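Local structure of trichothecene 3-O-acetyltransferase TRI101 (Fusarium sporotrichioides, 2ZBA) at residues A66-T71 and K83-E88; Q60-V65 and S195-D200; L34-S39 and G155-T160; V94-R99 and E122-P127. The protein transfers an acetyl group from acetyl coenzyme A to the 3-hydroxyl of trichothecenes, a step in the biosynthesis of mycotoxins such as T-2 toxin. All blocks are in the same frame, centred on the assembly; numbering follows the deposited sequence.

How the interactions relate
Interactions 3 and 4 both reach the mixed five-stranded sheet, 3 as a buried strand pair within it and 4 as a small surface contact between its edge strand 92-97 and the short helix 122-125. They touch where T160 OG1 probably hydrogen-bonds V125 O. Interaction 1 is the hairpin of a separate small sheet, partly buried, with lysines on one side of it. Interaction 2, buried like 3, has no strand pairing: its contacts gather two aromatic rings and a valine round one selenomethionine. It meets interaction 1 where I84 CG2 packs on W64 O. Backbone hydrogen bonds thus dominate 1 and 3, aromatic packing 2, and a single lysine bond with a little apolar contact 4.

Interaction 1. Residues A66-T71 and K83-E88; sequences AGQVKT and KIIPYE
Q68 and I85 face each other as a hydrogen-bonded pair in the antiparallel beta hairpin of strands 68-72 and 81-85. Each serves the other's amide: Q68 N lies 2.8 Å from I85 O, and I85 N lies 2.9 Å from Q68 O. K70 and K83 repeat this exchange two residues on, and between the two pairs V69 and I84 form a non-hydrogen-bonded pair whose apolar side chains share the buried face.

The other face carries Q68, K70, K83 and I85. The chi1 of I85, 61°, sets CG1 between its own backbone N and carbonyl carbon, from where the branch runs toward the opposite strand: CG1 packs 3.6 Å from Q68 CG, and CD1 ends 3.9 Å from K70 CB. Beta-branched I85 thus covers the methylene stems of Q68 and K70, leaving their polar ends to lie beyond it.

Where the strands end, G67, lacking a side chain, allows its CA to come within 3.2 Å of I85 O. Q68 extends beyond CG to bring NE2 to P86 O at 2.8 Å; the acceptor lies near the amide plane, whereas the donor is tilted 22° from the carbonyl plane. The Y87 side chain crosses Q68 at about a right angle, ring and amide planes 57° apart, and also touches P142 and P144.

Further out, I84 bonds through its backbone to I14 of the third strand. K70 NZ and K83 NZ are 5.5 Å apart, a repulsion probably eased by salt bridges from K83 NZ to E72 OE1 and D13 OD1.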
loop_
_atom_site.group_PDB
_atom_site.type_symbol
_atom_site.label_atom_id
_atom_site.label_comp_id
_atom_site.label_asym_id
_atom_site.label_seq_id
_atom_site.Cartn_x
_atom_site.Cartn_y
_atom_site.Cartn_z
ATOM N N ALA A 66 -11.484 9.785 13.710
ATOM C CA ALA A 66 -12.489 10.664 13.120
ATOM C C ALA A 66 -11.930 12.054 12.782
ATOM O O ALA A 66 -12.659 12.905 12.241
ATOM C CB ALA A 66 -13.683 10.796 14.065
ATOM N N GLY A 67 -10.638 12.256 13.072
ATOM C CA GLY A 67 -9.974 13.535 12.883
ATOM C C GLY A 67 -9.613 13.868 11.454
ATOM O O GLY A 67 -10.029 13.184 10.500
ATOM N N GLN A 68 -8.828 14.935 11.318
ATOM C CA GLN A 68 -8.370 15.439 10.030
ATOM C C GLN A 68 -6.897 15.853 10.147
ATOM O O GLN A 68 -6.427 16.209 11.227
ATOM C CB GLN A 68 -9.236 16.631 9.570
ATOM C CG GLN A 68 -9.065 17.875 10.429
ATOM C CD GLN A 68 -9.916 19.047 10.010
ATOM O OE1 GLN A 68 -9.722 19.631 8.944
ATOM N NE2 GLN A 68 -10.840 19.434 10.884
ATOM N N VAL A 69 -6.182 15.807 9.026
ATOM C CA VAL A 69 -4.789 16.214 8.977
ATOM C C VAL A 69 -4.698 17.712 8.637
ATOM O O VAL A 69 -5.295 18.198 7.679
ATOM C CB VAL A 69 -3.976 15.324 7.996
ATOM C CG1 VAL A 69 -2.502 15.792 7.878
ATOM C CG2 VAL A 69 -4.027 13.845 8.437
ATOM N N LYS A 70 -3.966 18.433 9.467
ATOM C CA LYS A 70 -3.756 19.857 9.297
ATOM C C LYS A 70 -2.240 20.116 9.291
ATOM O O LYS A 70 -1.503 19.556 10.105
ATOM C CB LYS A 70 -4.428 20.590 10.459
ATOM C CG LYS A 70 -4.159 22.067 10.545
ATOM C CD LYS A 70 -3.890 22.445 12.010
ATOM C CE LYS A 70 -4.610 23.722 12.394
ATOM N NZ LYS A 70 -4.496 23.973 13.848
ATOM N N THR A 71 -1.784 20.950 8.362
ATOM C CA THR A 71 -0.363 21.292 8.268
ATOM C C THR A 71 -0.147 22.744 8.705
ATOM O O THR A 71 -0.702 23.666 8.098
ATOM C CB THR A 71 0.172 21.048 6.846
ATOM O OG1 THR A 71 -0.097 19.691 6.482
ATOM C CG2 THR A 71 1.695 21.313 6.763
ATOM N N LYS A 83 -0.364 17.452 11.856
ATOM C CA LYS A 83 -0.936 16.892 13.062
ATOM C C LYS A 83 -2.396 16.463 12.790
ATOM O O LYS A 83 -3.020 16.921 11.831
ATOM C CB LYS A 83 -0.881 17.939 14.183
ATOM C CG LYS A 83 -1.717 19.210 13.894
ATOM C CD LYS A 83 -1.695 20.215 15.046
ATOM C CE LYS A 83 -0.277 20.736 15.323
ATOM N NZ LYS A 83 -0.263 21.706 16.479
ATOM N N ILE A 84 -2.913 15.579 13.635
ATOM C CA ILE A 84 -4.303 15.126 13.562
ATOM C C ILE A 84 -5.111 15.920 14.591
ATOM O O ILE A 84 -4.779 15.903 15.773
ATOM C CB ILE A 84 -4.444 13.583 13.836
ATOM C CG1 ILE A 84 -3.728 12.768 12.747
ATOM C CG2 ILE A 84 -5.947 13.174 13.950
ATOM C CD1 ILE A 84 -3.366 11.325 13.134
ATOM N N ILE A 85 -6.147 16.621 14.120
ATOM C CA ILE A 85 -7.030 17.437 14.968
ATOM C C ILE A 85 -8.494 17.040 14.726
ATOM O O ILE A 85 -8.784 16.395 13.705
ATOM C CB ILE A 85 -6.871 18.977 14.675
ATOM C CG1 ILE A 85 -7.252 19.298 13.215
ATOM C CG2 ILE A 85 -5.470 19.462 15.058
ATOM C CD1 ILE A 85 -7.504 20.781 12.921
ATOM N N PRO A 86 -9.416 17.422 15.656
ATOM C CA PRO A 86 -10.848 17.137 15.487
ATOM C C PRO A 86 -11.456 17.592 14.175
ATOM O O PRO A 86 -11.070 18.612 13.601
ATOM C CB PRO A 86 -11.503 17.867 16.674
ATOM C CG PRO A 86 -10.443 17.865 17.724
ATOM C CD PRO A 86 -9.165 18.107 16.942
ATOM N N TYR A 87 -12.421 16.817 13.712
ATOM C CA TYR A 87 -13.146 17.136 12.501
ATOM C C TYR A 87 -14.625 16.822 12.775
ATOM O O TYR A 87 -15.294 17.593 13.471
ATOM C CB TYR A 87 -12.536 16.355 11.347
ATOM C CG TYR A 87 -13.167 16.524 9.991
ATOM C CD1 TYR A 87 -13.611 17.768 9.529
ATOM C CD2 TYR A 87 -13.277 15.434 9.140
ATOM C CE1 TYR A 87 -14.171 17.900 8.257
ATOM C CE2 TYR A 87 -13.838 15.562 7.868
ATOM C CZ TYR A 87 -14.280 16.784 7.437
ATOM O OH TYR A 87 -14.815 16.871 6.167
ATOM N N GLU A 88 -15.129 15.704 12.265
ATOM C CA GLU A 88 -16.477 15.249 12.600
ATOM C C GLU A 88 -16.421 14.182 13.701
ATOM O O GLU A 88 -15.324 13.773 14.109
ATOM C CB GLU A 88 -17.199 14.766 11.350
ATOM C CG GLU A 88 -17.265 15.835 10.274
ATOM C CD GLU A 88 -17.920 15.371 8.995
ATOM O OE1 GLU A 88 -18.356 14.204 8.937
ATOM O OE2 GLU A 88 -17.995 16.174 8.037
#

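Interaction 2. Residues Q60-V65 and S195-D200; sequences QTFPWV and SAMNLD
M197, present as selenomethionine, lies over one face of the F62 ring in a Met-aromatic contact. Its CG makes a CH-pi contact, 3.8 Å from the ring centroid and 16° off the normal, while SE stands higher above the same face, 4.8 Å from the centroid. The opposite face is covered by T61 CG2. A second Met-aromatic contact is oblique: SE is 5.1 Å from the centroid of the six-membered ring of W64.

Plain apolar packing completes the set. M197 CB approaches F62 CE1 at 3.4 Å. Bends at chi2 (-67°) and chi3 (-83°) curl the chain so that CE ends among three residues, 3.4 Å from W64 CZ2 and 3.6 Å from V65 CG1, and lies over the same face of the F62 ring as CG. A flexible, unbranched side chain suits this place because it can follow the differently turned rings.

Within 60-65, V65 N bonds F62 O in the turn that follows helix 44-61; within 195-200, L199 N bonds A196 O. R201 adds a cation-pi contact to W64, and F189 meets F62. The cluster joins the ends of helices 44-61 and 191-197 and rests on helix 170-184, where W64 touches I176 and M197 touches L179.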
loop_
_atom_site.group_PDB
_atom_site.type_symbol
_atom_site.label_atom_id
_atom_site.label_comp_id
_atom_site.label_asym_id
_atom_site.label_seq_id
_atom_site.Cartn_x
_atom_site.Cartn_y
_atom_site.Cartn_z
ATOM N N GLN A 60 -15.518 6.248 19.678
ATOM C CA GLN A 60 -15.700 6.487 21.117
ATOM C C GLN A 60 -14.483 6.027 21.898
ATOM O O GLN A 60 -14.042 6.694 22.844
ATOM C CB GLN A 60 -16.971 5.805 21.644
ATOM C CG GLN A 60 -18.276 6.424 21.146
ATOM C CD GLN A 60 -19.526 5.784 21.778
ATOM O OE1 GLN A 60 -19.564 4.581 22.071
ATOM N N THR A 61 -13.927 4.890 21.494
ATOM C CA THR A 61 -12.712 4.387 22.106
ATOM C C THR A 61 -11.490 5.188 21.627
ATOM O O THR A 61 -10.618 5.510 22.435
ATOM C CB THR A 61 -12.539 2.875 21.832
ATOM O OG1 THR A 61 -13.781 2.211 22.088
ATOM C CG2 THR A 61 -11.450 2.260 22.717
ATOM N N PHE A 62 -11.447 5.506 20.329
ATOM C CA PHE A 62 -10.313 6.211 19.704
ATOM C C PHE A 62 -10.756 7.417 18.887
ATOM O O PHE A 62 -10.833 7.330 17.663
ATOM C CB PHE A 62 -9.528 5.262 18.787
ATOM C CG PHE A 62 -9.295 3.916 19.379
ATOM C CD1 PHE A 62 -8.381 3.746 20.424
ATOM C CD2 PHE A 62 -9.995 2.810 18.903
ATOM C CE1 PHE A 62 -8.168 2.493 20.990
ATOM C CE2 PHE A 62 -9.787 1.549 19.462
ATOM C CZ PHE A 62 -8.869 1.390 20.507
ATOM N N PRO A 63 -11.056 8.550 19.553
ATOM C CA PRO A 63 -11.575 9.755 18.873
ATOM C C PRO A 63 -10.810 10.211 17.620
ATOM O O PRO A 63 -11.424 10.638 16.619
ATOM C CB PRO A 63 -11.537 10.822 19.981
ATOM C CG PRO A 63 -11.717 10.022 21.259
ATOM C CD PRO A 63 -10.952 8.744 21.016
ATOM N N TRP A 64 -9.485 10.092 17.656
ATOM C CA TRP A 64 -8.636 10.600 16.579
ATOM C C TRP A 64 -8.898 9.991 15.175
ATOM O O TRP A 64 -8.637 10.637 14.151
ATOM C CB TRP A 64 -7.167 10.483 16.976
ATOM C CG TRP A 64 -6.700 9.097 17.177
ATOM C CD1 TRP A 64 -6.574 8.436 18.366
ATOM C CD2 TRP A 64 -6.278 8.179 16.156
ATOM N NE1 TRP A 64 -6.107 7.164 18.149
ATOM C CE2 TRP A 64 -5.910 6.980 16.803
ATOM C CE3 TRP A 64 -6.152 8.262 14.758
ATOM C CZ2 TRP A 64 -5.427 5.868 16.101
ATOM C CZ3 TRP A 64 -5.688 7.145 14.058
ATOM C CH2 TRP A 64 -5.332 5.968 14.732
ATOM N N VAL A 65 -9.438 8.770 15.127
ATOM C CA VAL A 65 -9.735 8.127 13.835
ATOM C C VAL A 65 -10.686 8.971 13.011
ATOM O O VAL A 65 -10.659 8.917 11.787
ATOM C CB VAL A 65 -10.266 6.678 13.984
ATOM C CG1 VAL A 65 -9.302 5.883 14.829
ATOM C CG2 VAL A 65 -11.703 6.642 14.579
ATOM N N SER A 195 -3.369 -0.099 23.687
ATOM C CA SER A 195 -1.983 0.389 23.755
ATOM C C SER A 195 -1.408 0.834 22.408
ATOM O O SER A 195 -0.853 1.923 22.309
ATOM C CB SER A 195 -1.062 -0.660 24.372
ATOM O OG SER A 195 -0.994 -0.486 25.769
ATOM N N ALA A 196 -1.540 -0.014 21.388
ATOM C CA ALA A 196 -0.992 0.251 20.052
ATOM C C ALA A 196 -1.624 1.486 19.424
ATOM O O ALA A 196 -0.918 2.348 18.880
ATOM C CB ALA A 196 -1.179 -0.965 19.149
HETATM N N MSE A 197 -2.952 1.577 19.534
HETATM C CA MSE A 197 -3.725 2.703 19.011
HETATM C C MSE A 197 -3.326 4.010 19.665
HETATM O O MSE A 197 -3.480 5.069 19.066
HETATM C CB MSE A 197 -5.230 2.481 19.214
HETATM C CG MSE A 197 -5.882 1.487 18.238
HETATM SE SE MSE A 197 -5.951 2.050 16.363
HETATM C CE MSE A 197 -7.529 3.171 16.324
ATOM N N ASN A 198 -2.817 3.914 20.894
ATOM C CA ASN A 198 -2.442 5.083 21.685
ATOM C C ASN A 198 -0.935 5.359 21.786
ATOM O O ASN A 198 -0.529 6.286 22.499
ATOM C CB ASN A 198 -3.074 5.014 23.091
ATOM C CG ASN A 198 -4.571 5.287 23.076
ATOM O OD1 ASN A 198 -5.368 4.395 23.310
ATOM N ND2 ASN A 198 -4.952 6.520 22.790
ATOM N N LEU A 199 -0.116 4.566 21.087
ATOM C CA LEU A 199 1.339 4.771 21.081
ATOM C C LEU A 199 1.690 6.182 20.642
ATOM O O LEU A 199 1.127 6.700 19.677
ATOM C CB LEU A 199 2.066 3.760 20.178
ATOM C CG LEU A 199 2.570 2.423 20.745
ATOM C CD1 LEU A 199 3.296 1.634 19.662
ATOM C CD2 LEU A 199 3.462 2.575 21.998
ATOM N N ASP A 200 2.609 6.802 21.366
ATOM C CA ASP A 200 3.093 8.131 21.003
ATOM C C ASP A 200 3.861 8.024 19.680
ATOM O O ASP A 200 4.877 7.329 19.610
ATOM C CB ASP A 200 3.982 8.694 22.124
ATOM C CG ASP A 200 4.265 10.192 21.976
ATOM O OD1 ASP A 200 4.167 10.752 20.867
ATOM O OD2 ASP A 200 4.597 10.819 22.999
#

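Interaction 3. Residues L34-S39 and G155-T160; sequences LVYPVS and GGLILT
The Y36 ring meets strand 156-160 at its edge, with L157 O near the ring plane and 4.0 Å from CD2. The same CD2 lies 4.2 Å from L157 CD2. Beyond this contact the ring touches F398 and P405, and its hydroxyl bonds Y396 O, so a large aromatic with a polar tip fits a buried site that has a carbonyl at its far end.

Flat peptide groups do the joining. L34 and L159 exchange two backbone hydrogen bonds, L34 N lying 2.7 Å from L159 O and in that carbonyl's plane. Y36 N bonds L157 O well, but the return bond from L157 N to Y36 O is weak, bent to 123° at the hydrogen. V38 N then reaches G155 O at 2.6 Å, nearly straight at the hydrogen though 43° out of the carbonyl plane. G155 has positive phi, which glycine accepts readily, as the chain turns into the strand.

V35 and I158 lie side by side on one face, V35 CG2 4.0 Å from I158 CG1, and V35 also touches I107 of helix 107-113. On the other face V38 CG2 packs 3.8 Å from L157 CB, while L157 and L159 lean on helix 44-61 through I47 and L51. Beta-branched V35 and I158 thus fill one face, the leucines and Y36 the other, of an antiparallel pair inside a mixed sheet with helices packed on it, as in the N-terminal domain of BAHD and related CoA-dependent acyltransferases.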
loop_
_atom_site.group_PDB
_atom_site.type_symbol
_atom_site.label_atom_id
_atom_site.label_comp_id
_atom_site.label_asym_id
_atom_site.label_seq_id
_atom_site.Cartn_x
_atom_site.Cartn_y
_atom_site.Cartn_z
ATOM N N LEU A 34 -13.270 -3.927 -0.530
ATOM C CA LEU A 34 -13.683 -5.280 -0.144
ATOM C C LEU A 34 -15.047 -5.550 -0.758
ATOM O O LEU A 34 -15.999 -4.824 -0.477
ATOM C CB LEU A 34 -13.740 -5.442 1.374
ATOM C CG LEU A 34 -12.418 -5.601 2.149
ATOM C CD1 LEU A 34 -11.358 -4.515 1.813
ATOM C CD2 LEU A 34 -12.677 -5.669 3.664
ATOM N N VAL A 35 -15.120 -6.581 -1.601
ATOM C CA VAL A 35 -16.354 -6.979 -2.306
ATOM C C VAL A 35 -17.024 -8.211 -1.662
ATOM O O VAL A 35 -16.355 -9.218 -1.393
ATOM C CB VAL A 35 -16.061 -7.274 -3.783
ATOM C CG1 VAL A 35 -17.366 -7.456 -4.588
ATOM C CG2 VAL A 35 -15.182 -6.153 -4.382
ATOM N N TYR A 36 -18.342 -8.113 -1.446
ATOM C CA TYR A 36 -19.187 -9.167 -0.866
ATOM C C TYR A 36 -20.442 -9.385 -1.740
ATOM O O TYR A 36 -20.973 -8.417 -2.300
ATOM C CB TYR A 36 -19.692 -8.779 0.523
ATOM C CG TYR A 36 -18.656 -8.384 1.555
ATOM C CD1 TYR A 36 -18.263 -9.270 2.555
ATOM C CD2 TYR A 36 -18.102 -7.103 1.550
ATOM C CE1 TYR A 36 -17.311 -8.889 3.516
ATOM C CE2 TYR A 36 -17.172 -6.714 2.492
ATOM C CZ TYR A 36 -16.773 -7.593 3.465
ATOM O OH TYR A 36 -15.834 -7.174 4.384
ATOM N N PRO A 37 -20.921 -10.650 -1.855
ATOM C CA PRO A 37 -22.231 -10.877 -2.486
ATOM C C PRO A 37 -23.350 -10.461 -1.528
ATOM O O PRO A 37 -23.171 -10.525 -0.310
ATOM C CB PRO A 37 -22.265 -12.399 -2.693
ATOM C CG PRO A 37 -21.424 -12.952 -1.569
ATOM C CD PRO A 37 -20.296 -11.914 -1.409
ATOM N N VAL A 38 -24.478 -10.008 -2.068
ATOM C CA VAL A 38 -25.648 -9.698 -1.246
ATOM C C VAL A 38 -26.835 -10.451 -1.814
ATOM O O VAL A 38 -27.226 -10.253 -2.981
ATOM C CB VAL A 38 -25.947 -8.181 -1.159
ATOM C CG1 VAL A 38 -27.306 -7.927 -0.475
ATOM C CG2 VAL A 38 -24.828 -7.461 -0.424
ATOM N N SER A 39 -27.384 -11.328 -0.978
ATOM C CA SER A 39 -28.427 -12.256 -1.383
ATOM C C SER A 39 -29.704 -11.469 -1.671
ATOM O O SER A 39 -30.310 -11.633 -2.726
ATOM C CB SER A 39 -28.662 -13.284 -0.271
ATOM O OG SER A 39 -28.532 -14.597 -0.781
ATOM N N GLY A 155 -26.353 -7.485 -6.853
ATOM C CA GLY A 155 -26.025 -8.791 -6.286
ATOM C C GLY A 155 -24.956 -8.732 -5.198
ATOM O O GLY A 155 -24.523 -9.772 -4.685
ATOM N N GLY A 156 -24.512 -7.520 -4.864
ATOM C CA GLY A 156 -23.375 -7.367 -3.983
ATOM C C GLY A 156 -23.177 -6.020 -3.317
ATOM O O GLY A 156 -24.110 -5.213 -3.170
ATOM N N LEU A 157 -21.936 -5.808 -2.897
ATOM C CA LEU A 157 -21.566 -4.683 -2.054
ATOM C C LEU A 157 -20.062 -4.504 -2.128
ATOM O O LEU A 157 -19.322 -5.467 -1.902
ATOM C CB LEU A 157 -21.951 -4.972 -0.612
ATOM C CG LEU A 157 -21.715 -3.862 0.414
ATOM C CD1 LEU A 157 -22.940 -2.951 0.512
ATOM C CD2 LEU A 157 -21.393 -4.486 1.744
ATOM N N ILE A 158 -19.624 -3.281 -2.449
ATOM C CA ILE A 158 -18.214 -2.882 -2.375
ATOM C C ILE A 158 -17.987 -1.860 -1.255
ATOM O O ILE A 158 -18.541 -0.746 -1.273
ATOM C CB ILE A 158 -17.690 -2.308 -3.710
ATOM C CG1 ILE A 158 -17.892 -3.315 -4.843
ATOM C CG2 ILE A 158 -16.200 -1.948 -3.591
ATOM C CD1 ILE A 158 -17.567 -2.757 -6.208
ATOM N N LEU A 159 -17.190 -2.247 -0.267
ATOM C CA LEU A 159 -16.772 -1.309 0.752
ATOM C C LEU A 159 -15.365 -0.839 0.421
ATOM O O LEU A 159 -14.453 -1.659 0.251
ATOM C CB LEU A 159 -16.789 -1.957 2.127
ATOM C CG LEU A 159 -16.235 -1.104 3.261
ATOM C CD1 LEU A 159 -17.093 0.138 3.496
ATOM C CD2 LEU A 159 -16.178 -1.934 4.483
ATOM N N THR A 160 -15.205 0.478 0.312
ATOM C CA THR A 160 -13.908 1.072 0.013
ATOM C C THR A 160 -13.457 1.907 1.193
ATOM O O THR A 160 -14.239 2.703 1.715
ATOM C CB THR A 160 -13.987 1.940 -1.224
ATOM O OG1 THR A 160 -14.416 1.138 -2.331
ATOM C CG2 THR A 160 -12.624 2.552 -1.530
#

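Interaction 4. Residues V94-R99 and E122-P127; sequences VVKDLR and ENVVAP
K96 reaches from the edge strand 92-97 of the mixed sheet to the short helix 122-125, linking the two by one hydrogen bond. From CB the chain runs outward with CG anti to the backbone N (chi1 -157°), and it stays extended through CD, which comes 4.0 Å from V124 O. CE keeps about the same distance from that oxygen. A bend at chi4 (-109°) then swings NZ in to 3.0 Å from V124 O, where it lies in the carbonyl plane on a lone pair. A lysine suits this place: the carbonyl sits close to the C-terminal end of the helix, whose partial negative charge probably favours an ammonium group.

Apolar contacts lie to both sides of this bond. L98 CD1 packs 3.6 Å from V124 CG1, and V94 CG2 touches P127 CB more loosely at 4.2 Å. Backbone bonds from K96 to L150 and F152 hold strand 92-97 against strand 146-153.

D97, the next residue, points away from the helix and closes an Asx turn at the end of the strand, D97 OD1 accepting from R99 N. R99 NE, in a salt bridge, reaches the same OD1 at 3.0 Å from the opposite face of the carboxylate plane.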
loop_
_atom_site.group_PDB
_atom_site.type_symbol
_atom_site.label_atom_id
_atom_site.label_comp_id
_atom_site.label_asym_id
_atom_site.label_seq_id
_atom_site.Cartn_x
_atom_site.Cartn_y
_atom_site.Cartn_z
ATOM N N VAL A 94 -19.675 7.669 2.988
ATOM C CA VAL A 94 -20.519 7.879 1.802
ATOM C C VAL A 94 -21.249 6.567 1.475
ATOM O O VAL A 94 -20.640 5.493 1.451
ATOM C CB VAL A 94 -19.693 8.351 0.555
ATOM C CG1 VAL A 94 -20.576 8.495 -0.700
ATOM C CG2 VAL A 94 -18.968 9.660 0.831
ATOM N N VAL A 95 -22.558 6.662 1.246
ATOM C CA VAL A 95 -23.358 5.521 0.796
ATOM C C VAL A 95 -23.781 5.778 -0.649
ATOM O O VAL A 95 -24.531 6.721 -0.930
ATOM C CB VAL A 95 -24.585 5.298 1.708
ATOM C CG1 VAL A 95 -25.485 4.171 1.161
ATOM C CG2 VAL A 95 -24.143 4.979 3.136
ATOM N N LYS A 96 -23.291 4.952 -1.562
ATOM C CA LYS A 96 -23.534 5.138 -2.991
ATOM C C LYS A 96 -24.183 3.889 -3.617
ATOM O O LYS A 96 -23.638 2.792 -3.533
ATOM C CB LYS A 96 -22.216 5.475 -3.690
ATOM C CG LYS A 96 -22.322 6.220 -5.021
ATOM C CD LYS A 96 -20.936 6.733 -5.427
ATOM C CE LYS A 96 -20.894 7.338 -6.828
ATOM N NZ LYS A 96 -20.167 6.507 -7.843
ATOM N N ASP A 97 -25.351 4.086 -4.237
ATOM C CA ASP A 97 -26.135 3.021 -4.865
ATOM C C ASP A 97 -25.877 2.992 -6.372
ATOM O O ASP A 97 -26.414 3.805 -7.134
ATOM C CB ASP A 97 -27.626 3.235 -4.558
ATOM C CG ASP A 97 -28.511 2.080 -5.011
ATOM O OD1 ASP A 97 -28.013 1.063 -5.550
ATOM O OD2 ASP A 97 -29.737 2.198 -4.813
ATOM N N LEU A 98 -25.044 2.046 -6.794
ATOM C CA LEU A 98 -24.612 1.958 -8.192
ATOM C C LEU A 98 -25.551 1.114 -9.052
ATOM O O LEU A 98 -25.371 1.021 -10.267
ATOM C CB LEU A 98 -23.183 1.414 -8.276
ATOM C CG LEU A 98 -22.065 2.053 -7.441
ATOM C CD1 LEU A 98 -20.740 1.446 -7.843
ATOM C CD2 LEU A 98 -22.016 3.571 -7.589
ATOM N N ARG A 99 -26.557 0.516 -8.412
ATOM C CA ARG A 99 -27.452 -0.436 -9.064
ATOM C C ARG A 99 -28.217 0.167 -10.243
ATOM O O ARG A 99 -28.570 -0.559 -11.196
ATOM C CB ARG A 99 -28.425 -1.052 -8.052
ATOM C CG ARG A 99 -27.781 -2.034 -7.103
ATOM C CD ARG A 99 -28.800 -2.614 -6.139
ATOM N NE ARG A 99 -29.421 -1.578 -5.315
ATOM C CZ ARG A 99 -30.504 -1.745 -4.550
ATOM N NH1 ARG A 99 -31.133 -2.917 -4.485
ATOM N NH2 ARG A 99 -30.965 -0.725 -3.841
ATOM N N GLU A 122 -11.579 4.309 -9.264
ATOM C CA GLU A 122 -11.618 4.996 -7.964
ATOM C C GLU A 122 -12.709 6.081 -7.957
ATOM O O GLU A 122 -13.231 6.444 -6.920
ATOM C CB GLU A 122 -10.263 5.640 -7.631
ATOM C CG GLU A 122 -9.938 6.872 -8.473
ATOM C CD GLU A 122 -8.672 7.595 -8.038
ATOM O OE1 GLU A 122 -8.222 7.408 -6.889
ATOM O OE2 GLU A 122 -8.134 8.359 -8.859
ATOM N N ASN A 123 -13.030 6.578 -9.143
ATOM C CA ASN A 123 -14.013 7.621 -9.313
ATOM C C ASN A 123 -15.401 7.056 -9.021
ATOM O O ASN A 123 -16.277 7.743 -8.464
ATOM C CB ASN A 123 -13.883 8.196 -10.727
ATOM C CG ASN A 123 -12.491 8.839 -10.979
ATOM O OD1 ASN A 123 -11.769 8.461 -11.910
ATOM N ND2 ASN A 123 -12.123 9.803 -10.145
ATOM N N VAL A 124 -15.564 5.771 -9.341
ATOM C CA VAL A 124 -16.826 5.050 -9.131
ATOM C C VAL A 124 -16.941 4.501 -7.692
ATOM O O VAL A 124 -17.994 4.627 -7.057
ATOM C CB VAL A 124 -17.003 3.894 -10.186
ATOM C CG1 VAL A 124 -18.217 3.035 -9.882
ATOM C CG2 VAL A 124 -17.094 4.435 -11.605
ATOM N N VAL A 125 -15.864 3.907 -7.170
ATOM C CA VAL A 125 -15.964 3.173 -5.900
ATOM C C VAL A 125 -15.405 3.824 -4.628
ATOM O O VAL A 125 -15.724 3.379 -3.517
ATOM C CB VAL A 125 -15.448 1.693 -6.026
ATOM C CG1 VAL A 125 -16.327 0.896 -7.002
ATOM C CG2 VAL A 125 -13.953 1.642 -6.424
ATOM N N ALA A 126 -14.616 4.883 -4.774
ATOM C CA ALA A 126 -13.906 5.496 -3.640
ATOM C C ALA A 126 -14.414 6.913 -3.299
ATOM O O ALA A 126 -14.826 7.658 -4.199
ATOM C CB ALA A 126 -12.416 5.525 -3.920
ATOM N N PRO A 127 -14.389 7.284 -2.000
ATOM C CA PRO A 127 -14.935 8.591 -1.598
ATOM C C PRO A 127 -14.042 9.777 -1.955
ATOM O O PRO A 127 -14.539 10.905 -2.067
ATOM C CB PRO A 127 -15.089 8.457 -0.078
ATOM C CG PRO A 127 -14.023 7.471 0.320
ATOM C CD PRO A 127 -13.892 6.508 -0.845
#